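Local coordinates for probable ABC transporter extracellular-binding protein yckB (Bacillus subtilis, PDB 2IEE), which probably serves as the extracellular solute-binding component of a binding-protein-dependent ABC transport system, at residues A78-Q83 with E99-S104. Numbering follows the deposited sequence.
Sequences AVNSGQ and EKFAFS
Ala78 O takes weak hydrogen bonds from the backbone N of Gln83 (2.8 Å) and the backbone N of Gly82, ending the helix that presents Val79 and Asn80 to Phe101. A weak bond from Gly82 N to Val79 O (3.4 Å) and the positive phi of Gly82 complete the pattern of a Schellman motif.

No hydrogen bond crosses the contact. The Asn80 amide meets the CE1 side of the Phe101 ring, and its plane is tilted only 24° from the ring plane. Asn80 ND2 comes closest, obliquely, 3.4 Å from Phe101 CE1. Asn80 OD1 stands 3.8 Å from the same carbon, so both ends of the amide border it.

Val79 adds the apolar part. Its CG1 is anti to the backbone N (chi1 175°) and reaches Phe101 CD1 at 4.2 Å. CD1 and CE1 of the ring thus meet a methyl and an amide from successive helix residues. Replacing Phe101 with an alanine would probably leave Val79 CG1 and the Asn80 amide without their partner and open a gap between helix and strand.

Lys100 NZ forms a salt bridge with Asp96 instead of reaching helix 75-81. That helix lies in the connection between the parallel strands 64-69 and 86-87, which flank strand 22-27 in their sheet. Phe101, on the edge strand 101-103 of the mixed sheet, reaches across to the helix and also touches Val212 of the antiparallel neighbour 197-214. The contact so joins the two sheet systems within the fold of this family 3 solute-binding protein.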
ATOM      1  N   ALA A  78     -19.930   1.145   2.014  1.00 38.06           N
ATOM      2  CA  ALA A  78     -20.212   0.847   3.407  1.00 36.32           C
ATOM      3  C   ALA A  78     -19.944   2.088   4.242  1.00 35.12           C
ATOM      4  O   ALA A  78     -20.578   2.307   5.275  1.00 35.97           O
ATOM      5  CB  ALA A  78     -19.348  -0.306   3.877  1.00 36.63           C
ATOM      6  N   VAL A  79     -18.997   2.903   3.791  1.00 33.50           N
ATOM      7  CA  VAL A  79     -18.656   4.128   4.497  1.00 32.35           C
ATOM      8  C   VAL A  79     -19.791   5.136   4.345  1.00 33.06           C
ATOM      9  O   VAL A  79     -20.170   5.816   5.298  1.00 32.15           O
ATOM     10  CB  VAL A  79     -17.356   4.744   3.947  1.00 30.30           C
ATOM     11  CG1 VAL A  79     -17.089   6.078   4.623  1.00 27.65           C
ATOM     12  CG2 VAL A  79     -16.192   3.788   4.176  1.00 29.11           C
ATOM     13  N   ASN A  80     -20.332   5.224   3.137  1.00 34.97           N
ATOM     14  CA  ASN A  80     -21.432   6.140   2.865  1.00 36.98           C
ATOM     15  C   ASN A  80     -22.730   5.689   3.524  1.00 36.84           C
ATOM     16  O   ASN A  80     -23.471   6.506   4.062  1.00 37.41           O
ATOM     17  CB  ASN A  80     -21.633   6.281   1.358  1.00 37.46           C
ATOM     18  CG  ASN A  80     -20.824   7.412   0.774  1.00 36.59           C
ATOM     19  OD1 ASN A  80     -20.755   7.577  -0.440  1.00 39.51           O
ATOM     20  ND2 ASN A  80     -20.212   8.208   1.642  1.00 36.11           N
ATOM     21  N   SER A  81     -22.993   4.387   3.482  1.00 38.17           N
ATOM     22  CA  SER A  81     -24.201   3.826   4.075  1.00 38.72           C
ATOM     23  C   SER A  81     -24.182   3.929   5.597  1.00 39.20           C
ATOM     24  O   SER A  81     -25.224   3.849   6.249  1.00 39.82           O
ATOM     25  CB  SER A  81     -24.351   2.358   3.678  1.00 38.89           C
ATOM     26  OG  SER A  81     -23.296   1.577   4.225  1.00 38.63           O
ATOM     27  N   GLY A  82     -22.992   4.109   6.160  1.00 38.41           N
ATOM     28  CA  GLY A  82     -22.870   4.197   7.602  1.00 35.84           C
ATOM     29  C   GLY A  82     -22.643   2.815   8.184  1.00 34.90           C
ATOM     30  O   GLY A  82     -22.638   2.635   9.398  1.00 34.27           O
ATOM     31  N   GLN A  83     -22.460   1.833   7.306  1.00 34.97           N
ATOM     32  CA  GLN A  83     -22.222   0.453   7.718  1.00 34.28           C
ATOM     33  C   GLN A  83     -20.969   0.402   8.596  1.00 32.32           C
ATOM     34  O   GLN A  83     -20.923  -0.305   9.602  1.00 30.97           O
ATOM     35  CB  GLN A  83     -22.034  -0.424   6.481  1.00 38.10           C
ATOM     36  CG  GLN A  83     -22.045  -1.919   6.748  1.00 42.80           C
ATOM     37  CD  GLN A  83     -21.852  -2.733   5.479  1.00 45.87           C
ATOM     38  OE1 GLN A  83     -22.564  -2.539   4.490  1.00 47.39           O
ATOM     39  NE2 GLN A  83     -20.887  -3.651   5.500  1.00 46.65           N
ATOM     40  N   GLU A  99     -13.744  14.621  -3.035  1.00 32.55           N
ATOM     41  CA  GLU A  99     -14.997  15.357  -3.132  1.00 34.79           C
ATOM     42  C   GLU A  99     -16.150  14.502  -2.635  1.00 34.08           C
ATOM     43  O   GLU A  99     -17.230  15.013  -2.339  1.00 35.02           O
ATOM     44  CB  GLU A  99     -15.255  15.798  -4.577  1.00 37.83           C
ATOM     45  CG  GLU A  99     -14.825  17.230  -4.862  1.00 42.87           C
ATOM     46  CD  GLU A  99     -13.378  17.491  -4.482  1.00 45.55           C
ATOM     47  OE1 GLU A  99     -12.474  17.026  -5.212  1.00 46.20           O
ATOM     48  OE2 GLU A  99     -13.144  18.155  -3.448  1.00 45.80           O
ATOM     49  N   LYS A 100     -15.902  13.198  -2.532  1.00 32.58           N
ATOM     50  CA  LYS A 100     -16.913  12.248  -2.083  1.00 31.98           C
ATOM     51  C   LYS A 100     -16.691  11.771  -0.646  1.00 31.09           C
ATOM     52  O   LYS A 100     -17.628  11.333   0.013  1.00 31.24           O
ATOM     53  CB  LYS A 100     -16.935  11.025  -3.004  1.00 32.83           C
ATOM     54  CG  LYS A 100     -17.214  11.309  -4.477  1.00 35.42           C
ATOM     55  CD  LYS A 100     -17.237  10.001  -5.269  1.00 38.05           C
ATOM     56  CE  LYS A 100     -17.623  10.206  -6.729  1.00 39.63           C
ATOM     57  NZ  LYS A 100     -16.580  10.925  -7.508  1.00 41.13           N
ATOM     58  N   PHE A 101     -15.457  11.853  -0.164  1.00 30.19           N
ATOM     59  CA  PHE A 101     -15.142  11.392   1.190  1.00 29.33           C
ATOM     60  C   PHE A 101     -14.212  12.322   1.956  1.00 28.49           C
ATOM     61  O   PHE A 101     -13.677  13.285   1.411  1.00 27.18           O
ATOM     62  CB  PHE A 101     -14.471  10.020   1.126  1.00 29.25           C
ATOM     63  CG  PHE A 101     -15.312   8.958   0.493  1.00 28.39           C
ATOM     64  CD1 PHE A 101     -16.345   8.358   1.203  1.00 28.09           C
ATOM     65  CD2 PHE A 101     -15.062   8.541  -0.810  1.00 28.40           C
ATOM     66  CE1 PHE A 101     -17.123   7.351   0.626  1.00 27.05           C
ATOM     67  CE2 PHE A 101     -15.830   7.537  -1.400  1.00 28.82           C
ATOM     68  CZ  PHE A 101     -16.863   6.942  -0.675  1.00 28.24           C
ATOM     69  N   ALA A 102     -14.017  12.008   3.230  1.00 27.75           N
ATOM     70  CA  ALA A 102     -13.115  12.775   4.074  1.00 25.65           C
ATOM     71  C   ALA A 102     -11.928  11.874   4.402  1.00 25.45           C
ATOM     72  O   ALA A 102     -12.093  10.804   4.985  1.00 25.90           O
ATOM     73  CB  ALA A 102     -13.813  13.194   5.348  1.00 26.09           C
ATOM     74  N   PHE A 103     -10.735  12.303   4.014  1.00 22.26           N
ATOM     75  CA  PHE A 103      -9.524  11.538   4.281  1.00 18.92           C
ATOM     76  C   PHE A 103      -8.809  12.083   5.506  1.00 17.51           C
ATOM     77  O   PHE A 103      -8.941  13.257   5.849  1.00 16.71           O
ATOM     78  CB  PHE A 103      -8.555  11.639   3.104  1.00 18.30           C
ATOM     79  CG  PHE A 103      -8.891  10.752   1.950  1.00 18.27           C
ATOM     80  CD1 PHE A 103      -8.541   9.409   1.967  1.00 19.24           C
ATOM     81  CD2 PHE A 103      -9.501  11.274   0.815  1.00 19.35           C
ATOM     82  CE1 PHE A 103      -8.785   8.596   0.864  1.00 20.30           C
ATOM     83  CE2 PHE A 103      -9.753  10.475  -0.293  1.00 19.26           C
ATOM     84  CZ  PHE A 103      -9.391   9.132  -0.269  1.00 20.68           C
ATOM     85  N   SER A 104      -8.042  11.222   6.161  1.00 14.34           N
ATOM     86  CA  SER A 104      -7.249  11.650   7.299  1.00 12.82           C
ATOM     87  C   SER A 104      -5.977  12.146   6.623  1.00 13.69           C
ATOM     88  O   SER A 104      -5.851  12.047   5.403  1.00 11.63           O
ATOM     89  CB  SER A 104      -6.901  10.461   8.192  1.00 10.23           C
ATOM     90  OG  SER A 104      -6.067   9.532   7.502  1.00 14.88           O
TER